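Local coordinates for protein bifunctional enzyme cysn/cysc (Mycobacterium tuberculosis, PDB 4BZP) that transfers a phosphate from ATP to the 3'-hydroxyl of adenosine 5'-phosphosulfate, acting as the kinase part of a bifunctional sulfate-activating enzyme, at residues P3-V8 and A74-L79; G12-S16 and T113-C118; P151-L155 and E167-L171. All blocks are in the same frame, centred on the assembly; numbering follows the deposited sequence.

Contact 1 of 3, residues P3-V8 and A74-L79; sequences PRGKTV and ADCGHL
Residues 3-8 pass the C-terminal end of helix 56-75 and then enter a parallel sheet, and their backbone is fixed where Gly5 N donates to Ala74 O over 2.7 Å. The same oxygen takes the amide of Gly77 at 2.9 Å, on the opposite face of its carbonyl plane, so one acceptor supplies one of the two bonds of the Schellman motif at Gly77 and also holds the incoming chain. Further along, Lys6 N makes only a weak bond to His78 O, at 3.4 Å, while the CA of Gly5 brings a C-H to that same carbonyl oxygen. Between these polar points the methyl of Ala74 rests against the peptide joining Gly5 to Lys6. In Leu79, CG anti to the backbone N (chi1 -172°) swings CD2 against Lys6, 3.8 Å from its CB, whose extended chain then leads off. At the outer edge Arg4 reaches across to Asp75 in a long salt bridge, NE to OD1 3.7 Å, with guanidinium and carboxylate planes 49° apart. Inward, Lys6 and Val8 bond through their backbones to strand 79-82, and Thr7 to Asp105 and Phe107, at the start of strand 106-111, while Thr7 OG1 bonds to His99; beyond the helix end, His78 meets His78 of the second subunit.

Contact 2 of 3, residues G12-S16 and T113-C118; sequences GLSGS and TPLQDC. With ADP (adenosine-5'-diphosphate), chain C; EDO (1,2-ethanediol), chain F.
Leu13 O is gripped twice from Ser16, by OG at 2.7 Å and by the backbone N at 3.0 Å, which closes the type II turn of residues 13-16 beside the first helical turn of 115-121. The hydroxyl lies in the carbonyl plane on a lone pair; it gets there because chi1 of 62° sets OG between the backbone N and the carbonyl carbon. Cys118 packs against this loop: its SG lies 3.9 Å from CB of Leu13 and 3.8 Å from CB of Ser16, and its CB presses on Ser14 O. On one flank the CD1 branch of Leu13 lies over the backbone of Leu115, 3.8 Å from its CA; on another, the CB atoms of Ser16 and Thr113 meet. A water accepts from Leu13 N and donates weakly to Thr113 O. Gly15 N, held in the turn, gives a nearly straight bond of 2.8 Å to O1B of the ADP, with 163° at the hydrogen. This is the P-loop, whose Lys18 and Ser19 also bond to ADP. The contact thus joins apolar and sulfur packing behind the loop to the Gly15 N-H, which with Gly17 N bonds to ADP, an arrangement likely to help offset its negative charge.

Contact 3 of 3, residues P151-L155 and E167-L171; sequences PDLRL and EVIDL. With EDO (1,2-ethanediol), chain G.
Leu153 projects from its strand into a hollow on the helix framed by side chains of Glu167, Val168 and Leu171. The two segments run almost antiparallel, at 174°, with their axes 9.9 Å apart, a separation filled by branched side chains. The two branches of Leu153 part. Its side chain crosses that of Val168 at about a right angle, CD2 lying 4.0 Å from Val168 CG2 and also close to the carbonyl oxygen of Glu167, while CD1 turns to the carboxylate of Glu167. Farther along the helix, CD2 of Leu171 packs beside Leu153, 3.9 Å from its CB, and CD1 of Leu171 reaches toward Asp152 O. Both leucines carry CG anti to the backbone N, which sends their forked ends across the interface from opposite sides. Leu155 adds a second bump farther along the strand. With CG beside its own backbone N (chi1 -61°), it brings CD1 to 4.2 Å from Val168 CG2, so that one valine methyl is shared by two leucines; the Leu155 and Glu167 side chains slide past each other in opposite directions, CD2 lying against the carboxylate. Beside the strand, in the conformer described, a water donating to Arg154 O at 2.7 Å also approaches Glu167 OE1, a bridge that is doubtful. An ethanediol, probably from the crystallisation liquor, bonds to Pro151 O and Arg154 N on the strand. Asp152 is anchored by Arg96 and by the amide of Glu108. Val21 of helix 18-31 touches both Leu155 and Val168, joining the P-loop helix to the same apolar layer. A C-terminal helix laid antiparallel against the last strand of a parallel sheet, its apolar side turned inward, is the helix-on-sheet layering of the alpha/beta P-loop kinase fold.

From the N terminus, residues 3-8 lead into the first strand, and contact 1 brings them back together with 74-79 after a long, largely helical excursion. The same strand runs on to the P-loop at 12-16, which contact 2, closing a loop of about a hundred residues, joins to the start of helix 115-121. Because 12-16 lies inside the first loop and 113-118 beyond it, contacts 1 and 2 cross, their centres about 28 Å apart on opposite sides of the chain's centre. Contact 3 follows in series and closes a short loop between edge strand 153-155 and the C-terminal helix. Val8 CG2 touches Val168 CG1 at 4.2 Å, linking contacts 1 and 3 directly, whereas contacts 2 and 3 come near without touching.

Contact 1 of 3, residues P3-V8 and A74-L79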
loop_
_atom_site.group_PDB
_atom_site.type_symbol
_atom_site.label_atom_id
_atom_site.label_comp_id
_atom_site.label_asym_id
_atom_site.label_seq_id
_atom_site.Cartn_x
_atom_site.Cartn_y
_atom_site.Cartn_z
ATOM N N PRO A 3 3.963 15.864 -8.882
ATOM C CA PRO A 3 4.180 14.928 -9.988
ATOM C C PRO A 3 4.245 13.442 -9.538
ATOM O O PRO A 3 4.703 13.155 -8.430
ATOM C CB PRO A 3 5.544 15.356 -10.558
ATOM C CG PRO A 3 5.763 16.759 -10.095
ATOM C CD PRO A 3 5.060 16.857 -8.777
ATOM N N ARG A 4 3.755 12.552 -10.396
ATOM C CA ARG A 4 3.928 11.113 -10.220
ATOM C C ARG A 4 5.384 10.733 -10.021
ATOM O O ARG A 4 6.314 11.274 -10.644
ATOM C CB ARG A 4 3.435 10.357 -11.465
ATOM C CG ARG A 4 1.959 10.022 -11.452
ATOM C CD ARG A 4 1.561 9.579 -12.855
ATOM N NE ARG A 4 0.155 9.252 -12.934
ATOM C CZ ARG A 4 -0.477 8.891 -14.052
ATOM N NH1 ARG A 4 0.183 8.776 -15.226
ATOM N NH2 ARG A 4 -1.791 8.652 -13.983
ATOM N N GLY A 5 5.563 9.792 -9.102
ATOM C CA GLY A 5 6.848 9.169 -8.882
ATOM C C GLY A 5 7.092 8.028 -9.883
ATOM O O GLY A 5 6.442 7.931 -10.917
ATOM N N LYS A 6 8.012 7.191 -9.531
ATOM C CA LYS A 6 8.515 6.138 -10.396
ATOM C C LYS A 6 8.943 5.021 -9.501
ATOM O O LYS A 6 9.169 5.225 -8.293
ATOM C CB LYS A 6 9.767 6.621 -11.129
ATOM C CG LYS A 6 9.648 7.936 -11.870
ATOM C CD LYS A 6 10.886 8.356 -12.578
ATOM C CE LYS A 6 10.650 9.741 -13.223
ATOM N NZ LYS A 6 11.967 10.247 -13.693
ATOM N N THR A 7 9.141 3.841 -10.100
ATOM C CA THR A 7 9.627 2.670 -9.362
ATOM C C THR A 7 10.897 2.074 -9.914
ATOM O O THR A 7 11.006 1.837 -11.118
ATOM C CB THR A 7 8.553 1.556 -9.301
ATOM O OG1 THR A 7 7.418 2.081 -8.574
ATOM C CG2 THR A 7 9.043 0.264 -8.629
ATOM N N VAL A 8 11.869 1.839 -9.025
ATOM C CA VAL A 8 13.039 1.063 -9.326
ATOM C C VAL A 8 12.872 -0.318 -8.715
ATOM O O VAL A 8 12.774 -0.439 -7.494
ATOM C CB VAL A 8 14.303 1.737 -8.761
ATOM C CG1 VAL A 8 15.528 0.899 -9.095
ATOM C CG2 VAL A 8 14.436 3.141 -9.299
ATOM N N ALA A 74 4.006 5.502 -5.805
ATOM C CA ALA A 74 4.446 6.342 -6.923
ATOM C C ALA A 74 3.399 7.321 -7.330
ATOM O O ALA A 74 3.684 8.488 -7.604
ATOM C CB ALA A 74 4.848 5.460 -8.091
ATOM N N ASP A 75 2.172 6.901 -7.361
ATOM C CA ASP A 75 1.099 7.811 -7.740
ATOM C C ASP A 75 0.961 8.933 -6.681
ATOM O O ASP A 75 0.582 10.059 -7.058
ATOM C CB ASP A 75 -0.167 6.972 -7.996
ATOM C CG ASP A 75 -1.280 7.790 -8.530
ATOM O OD1 ASP A 75 -1.206 8.122 -9.739
ATOM O OD2 ASP A 75 -2.173 8.078 -7.714
ATOM N N CYS A 76 1.307 8.674 -5.416
ATOM C CA CYS A 76 1.409 9.646 -4.319
ATOM C C CYS A 76 2.707 10.518 -4.359
ATOM O O CYS A 76 2.983 11.252 -3.428
ATOM C CB CYS A 76 1.346 8.916 -2.947
ATOM S SG CYS A 76 -0.270 8.385 -2.526
ATOM N N GLY A 77 3.533 10.336 -5.394
ATOM C CA GLY A 77 4.673 11.192 -5.647
ATOM C C GLY A 77 6.045 10.648 -5.268
ATOM O O GLY A 77 7.067 11.342 -5.413
ATOM N N HIS A 78 6.111 9.450 -4.716
ATOM C CA HIS A 78 7.366 8.916 -4.230
ATOM C C HIS A 78 8.187 8.183 -5.298
ATOM O O HIS A 78 7.611 7.572 -6.195
ATOM C CB HIS A 78 7.096 7.914 -3.095
ATOM C CG HIS A 78 6.325 8.485 -1.963
ATOM N ND1 HIS A 78 6.936 9.190 -0.954
ATOM C CD2 HIS A 78 5.019 8.436 -1.670
ATOM C CE1 HIS A 78 6.006 9.566 -0.076
ATOM N NE2 HIS A 78 4.836 9.139 -0.507
ATOM N N LEU A 79 9.502 8.237 -5.112
ATOM C CA LEU A 79 10.438 7.431 -5.846
ATOM C C LEU A 79 10.577 6.157 -5.041
ATOM O O LEU A 79 11.131 6.164 -3.954
ATOM C CB LEU A 79 11.770 8.152 -6.025
ATOM C CG LEU A 79 12.798 7.493 -6.962
ATOM C CD1 LEU A 79 13.430 6.260 -6.368
ATOM C CD2 LEU A 79 12.192 7.187 -8.316
#

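Contact 2 of 3, residues G12-S16 and T113-C118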
loop_
_atom_site.group_PDB
_atom_site.type_symbol
_atom_site.label_atom_id
_atom_site.label_comp_id
_atom_site.label_asym_id
_atom_site.label_seq_id
_atom_site.Cartn_x
_atom_site.Cartn_y
_atom_site.Cartn_z
ATOM N N GLY A 12 18.027 -9.803 -8.195
ATOM C CA GLY A 12 19.321 -10.437 -8.030
ATOM C C GLY A 12 19.332 -11.362 -6.844
ATOM O O GLY A 12 18.468 -11.290 -5.958
ATOM N N LEU A 13 20.380 -12.172 -6.769
ATOM C CA LEU A 13 20.547 -13.101 -5.723
ATOM C C LEU A 13 20.583 -12.472 -4.338
ATOM O O LEU A 13 20.935 -11.308 -4.169
ATOM C CB LEU A 13 21.830 -13.916 -5.922
ATOM C CG LEU A 13 21.893 -14.755 -7.180
ATOM C CD1 LEU A 13 23.277 -15.397 -7.304
ATOM C CD2 LEU A 13 20.852 -15.852 -7.198
ATOM N N SER A 14 20.244 -13.236 -3.312
ATOM C CA SER A 14 20.482 -12.811 -1.939
ATOM C C SER A 14 21.937 -12.374 -1.784
ATOM O O SER A 14 22.844 -13.080 -2.212
ATOM C CB SER A 14 20.203 -13.953 -0.964
ATOM O OG SER A 14 20.335 -13.560 0.359
ATOM N N GLY A 15 22.150 -11.191 -1.234
ATOM C CA GLY A 15 23.492 -10.666 -0.995
ATOM C C GLY A 15 24.136 -10.021 -2.204
ATOM O O GLY A 15 25.311 -9.665 -2.112
ATOM N N SER A 16 23.396 -9.775 -3.260
ATOM C CA SER A 16 23.945 -9.110 -4.432
ATOM C C SER A 16 24.057 -7.618 -4.329
ATOM O O SER A 16 24.789 -6.991 -5.130
ATOM C CB SER A 16 23.157 -9.521 -5.680
ATOM O OG SER A 16 21.796 -9.136 -5.609
ATOM N N THR A 113 25.746 -9.846 -9.361
ATOM C CA THR A 113 26.872 -10.345 -8.568
ATOM C C THR A 113 26.798 -11.859 -8.560
ATOM O O THR A 113 25.726 -12.414 -8.272
ATOM C CB THR A 113 26.763 -9.755 -7.129
ATOM O OG1 THR A 113 26.835 -8.306 -7.174
ATOM C CG2 THR A 113 27.870 -10.275 -6.229
ATOM N N PRO A 114 27.895 -12.523 -8.911
ATOM C CA PRO A 114 27.880 -13.989 -8.975
ATOM C C PRO A 114 27.591 -14.637 -7.634
ATOM O O PRO A 114 27.889 -14.047 -6.583
ATOM C CB PRO A 114 29.305 -14.351 -9.416
ATOM C CG PRO A 114 30.067 -13.159 -9.603
ATOM C CD PRO A 114 29.233 -11.957 -9.175
ATOM N N LEU A 115 27.014 -15.826 -7.654
ATOM C CA LEU A 115 26.761 -16.579 -6.491
ATOM C C LEU A 115 27.964 -16.620 -5.539
ATOM O O LEU A 115 27.778 -16.464 -4.340
ATOM C CB LEU A 115 26.362 -18.006 -6.866
ATOM C CG LEU A 115 26.084 -18.991 -5.710
ATOM C CD1 LEU A 115 24.872 -18.567 -4.933
ATOM C CD2 LEU A 115 25.828 -20.391 -6.267
ATOM N N GLN A 116 29.137 -16.955 -6.028
ATOM C CA GLN A 116 30.310 -17.079 -5.167
ATOM C C GLN A 116 30.569 -15.823 -4.374
ATOM O O GLN A 116 30.940 -15.901 -3.196
ATOM C CB GLN A 116 31.560 -17.452 -5.991
ATOM C CG GLN A 116 31.637 -18.935 -6.329
ATOM C CD GLN A 116 33.041 -19.354 -6.731
ATOM O OE1 GLN A 116 34.003 -18.590 -6.577
ATOM N NE2 GLN A 116 33.168 -20.559 -7.248
ATOM N N ASP A 117 30.395 -14.686 -5.026
ATOM C CA ASP A 117 30.631 -13.422 -4.348
ATOM C C ASP A 117 29.510 -13.191 -3.336
ATOM O O ASP A 117 29.735 -12.697 -2.220
ATOM C CB ASP A 117 30.667 -12.226 -5.302
ATOM C CG ASP A 117 31.817 -12.169 -6.248
ATOM O OD1 ASP A 117 32.759 -12.943 -6.112
ATOM O OD2 ASP A 117 31.758 -11.217 -7.138
ATOM N N CYS A 118 28.261 -13.462 -3.705
ATOM C CA CYS A 118 27.142 -13.284 -2.753
ATOM C C CYS A 118 27.286 -14.144 -1.523
ATOM O O CYS A 118 27.002 -13.701 -0.392
ATOM C CB CYS A 118 25.821 -13.650 -3.436
ATOM S SG CYS A 118 25.283 -12.531 -4.783
HETATM P PB ADP C . 20.656 -7.993 -1.005
HETATM O O1B ADP C . 20.335 -9.350 -0.294
HETATM O O2B ADP C . 20.627 -8.093 -2.496
HETATM O O3B ADP C . 19.878 -6.867 -0.412
HETATM P PA ADP C . 22.902 -6.688 0.339
HETATM O O1A ADP C . 22.539 -7.047 1.720
HETATM O O2A ADP C . 22.610 -5.287 -0.108
HETATM O O3A ADP C . 22.207 -7.715 -0.650
HETATM O "O5'" ADP C . 24.451 -6.962 -0.017
HETATM C "C5'" ADP C . 25.151 -7.988 0.646
HETATM C "C4'" ADP C . 26.367 -7.326 1.304
HETATM O "O4'" ADP C . 27.358 -7.158 0.309
HETATM C "C3'" ADP C . 26.178 -5.976 2.012
HETATM O "O3'" ADP C . 26.286 -6.167 3.403
HETATM C "C2'" ADP C . 27.376 -5.196 1.606
HETATM O "O2'" ADP C . 28.246 -5.115 2.769
HETATM C "C1'" ADP C . 28.074 -5.959 0.524
HETATM N N9 ADP C . 28.036 -5.232 -0.756
HETATM C C8 ADP C . 26.917 -5.086 -1.527
HETATM N N7 ADP C . 27.153 -4.383 -2.648
HETATM C C5 ADP C . 28.495 -4.099 -2.597
HETATM C C6 ADP C . 29.361 -3.354 -3.476
HETATM N N6 ADP C . 28.923 -2.818 -4.633
HETATM N N1 ADP C . 30.646 -3.263 -3.050
HETATM C C2 ADP C . 31.074 -3.799 -1.913
HETATM N N3 ADP C . 30.322 -4.483 -1.012
HETATM C C4 ADP C . 29.017 -4.591 -1.338
HETATM C C1 EDO F . 23.990 -13.892 -10.515
HETATM O O1 EDO F . 24.178 -12.496 -10.470
HETATM C C2 EDO F . 22.611 -14.022 -11.081
HETATM O O2 EDO F . 22.797 -14.680 -12.301
HETATM O O HOH W 1 22.509 -11.629 -8.644
#

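Contact 3 of 3, residues P151-L155 and E167-L171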
loop_
_atom_site.group_PDB
_atom_site.type_symbol
_atom_site.label_atom_id
_atom_site.label_comp_id
_atom_site.label_asym_id
_atom_site.label_seq_id
_atom_site.Cartn_x
_atom_site.Cartn_y
_atom_site.Cartn_z
ATOM N N PRO A 151 17.486 -5.972 -18.723
ATOM C CA PRO A 151 17.276 -4.992 -17.662
ATOM C C PRO A 151 17.555 -3.564 -18.094
ATOM O O PRO A 151 18.317 -3.347 -19.044
ATOM C CB PRO A 151 18.299 -5.423 -16.587
ATOM C CG PRO A 151 19.443 -6.019 -17.414
ATOM C CD PRO A 151 18.760 -6.696 -18.565
ATOM N N ASP A 152 16.951 -2.597 -17.442
ATOM C CA ASP A 152 17.261 -1.209 -17.723
ATOM C C ASP A 152 18.671 -0.825 -17.288
ATOM O O ASP A 152 19.264 0.061 -17.891
ATOM C CB ASP A 152 16.269 -0.282 -17.031
ATOM C CG ASP A 152 14.870 -0.474 -17.563
ATOM O OD1 ASP A 152 14.644 -0.034 -18.723
ATOM O OD2 ASP A 152 14.019 -1.143 -16.981
ATOM N N LEU A 153 19.214 -1.465 -16.250
ATOM C CA LEU A 153 20.522 -1.170 -15.731
ATOM C C LEU A 153 21.065 -2.429 -15.101
ATOM O O LEU A 153 20.355 -3.161 -14.401
ATOM C CB LEU A 153 20.414 -0.071 -14.677
ATOM C CG LEU A 153 21.700 0.347 -13.963
ATOM C CD1 LEU A 153 22.720 0.925 -14.948
ATOM C CD2 LEU A 153 21.368 1.341 -12.872
ATOM N N ARG A 154 22.326 -2.728 -15.324
ATOM C CA ARG A 154 23.003 -3.863 -14.736
ATOM C C ARG A 154 24.077 -3.310 -13.824
ATOM O O ARG A 154 24.972 -2.596 -14.274
ATOM C CB ARG A 154 23.619 -4.740 -15.844
ATOM C CG ARG A 154 24.331 -5.998 -15.325
ATOM C CD ARG A 154 25.021 -6.850 -16.403
ATOM N NE ARG A 154 24.180 -6.955 -17.581
ATOM C CZ ARG A 154 23.444 -8.033 -17.836
ATOM N NH1 ARG A 154 23.484 -9.065 -17.021
ATOM N NH2 ARG A 154 22.694 -8.056 -18.908
ATOM N N LEU A 155 24.004 -3.584 -12.526
ATOM C CA LEU A 155 24.975 -3.170 -11.515
ATOM C C LEU A 155 25.954 -4.290 -11.281
ATOM O O LEU A 155 25.539 -5.434 -11.127
ATOM C CB LEU A 155 24.295 -2.807 -10.221
ATOM C CG LEU A 155 23.289 -1.641 -10.297
ATOM C CD1 LEU A 155 22.590 -1.393 -8.966
ATOM C CD2 LEU A 155 23.972 -0.358 -10.775
ATOM N N GLU A 167 24.649 5.470 -10.249
ATOM C CA GLU A 167 24.186 4.967 -11.536
ATOM C C GLU A 167 22.670 4.876 -11.590
ATOM O O GLU A 167 22.061 5.136 -12.629
ATOM C CB GLU A 167 24.754 3.617 -11.861
ATOM C CG GLU A 167 26.221 3.571 -12.147
ATOM C CD GLU A 167 26.562 2.186 -12.589
ATOM O OE1 GLU A 167 26.068 1.788 -13.663
ATOM O OE2 GLU A 167 27.256 1.494 -11.825
ATOM N N VAL A 168 22.048 4.460 -10.482
ATOM C CA VAL A 168 20.571 4.396 -10.423
ATOM C C VAL A 168 19.993 5.801 -10.558
ATOM O O VAL A 168 19.046 5.974 -11.325
ATOM C CB VAL A 168 20.086 3.720 -9.112
ATOM C CG1 VAL A 168 18.556 3.809 -8.985
ATOM C CG2 VAL A 168 20.530 2.238 -9.099
ATOM N N ILE A 169 20.575 6.774 -9.843
ATOM C CA ILE A 169 20.071 8.153 -9.936
ATOM C C ILE A 169 20.259 8.686 -11.354
ATOM O O ILE A 169 19.339 9.284 -11.899
ATOM C CB ILE A 169 20.757 8.979 -8.863
ATOM C CG1 ILE A 169 20.218 8.557 -7.501
ATOM C CG2 ILE A 169 20.513 10.474 -9.093
ATOM C CD1 ILE A 169 20.937 9.141 -6.342
ATOM N N ASP A 170 21.371 8.357 -11.990
ATOM C CA ASP A 170 21.620 8.802 -13.387
ATOM C C ASP A 170 20.525 8.222 -14.289
ATOM O O ASP A 170 19.983 8.886 -15.188
ATOM C CB ASP A 170 23.003 8.393 -13.898
ATOM C CG ASP A 170 24.184 9.180 -13.239
ATOM O OD1 ASP A 170 23.916 10.174 -12.589
ATOM O OD2 ASP A 170 25.299 8.673 -13.373
ATOM N N LEU A 171 20.163 6.963 -14.062
ATOM C CA LEU A 171 19.106 6.318 -14.869
ATOM C C LEU A 171 17.805 7.063 -14.725
ATOM O O LEU A 171 17.087 7.306 -15.727
ATOM C CB LEU A 171 18.924 4.865 -14.417
ATOM C CG LEU A 171 17.815 4.026 -15.110
ATOM C CD1 LEU A 171 18.050 3.823 -16.602
ATOM C CD2 LEU A 171 17.648 2.705 -14.359
HETATM C C1 EDO G . 23.298 -2.278 -18.673
HETATM O O1 EDO G . 23.520 -1.381 -17.611
HETATM C C2 EDO G . 21.937 -2.159 -19.297
HETATM O O2 EDO G . 21.132 -3.128 -18.667
HETATM O O HOH W 2 26.448 -0.378 -14.834
#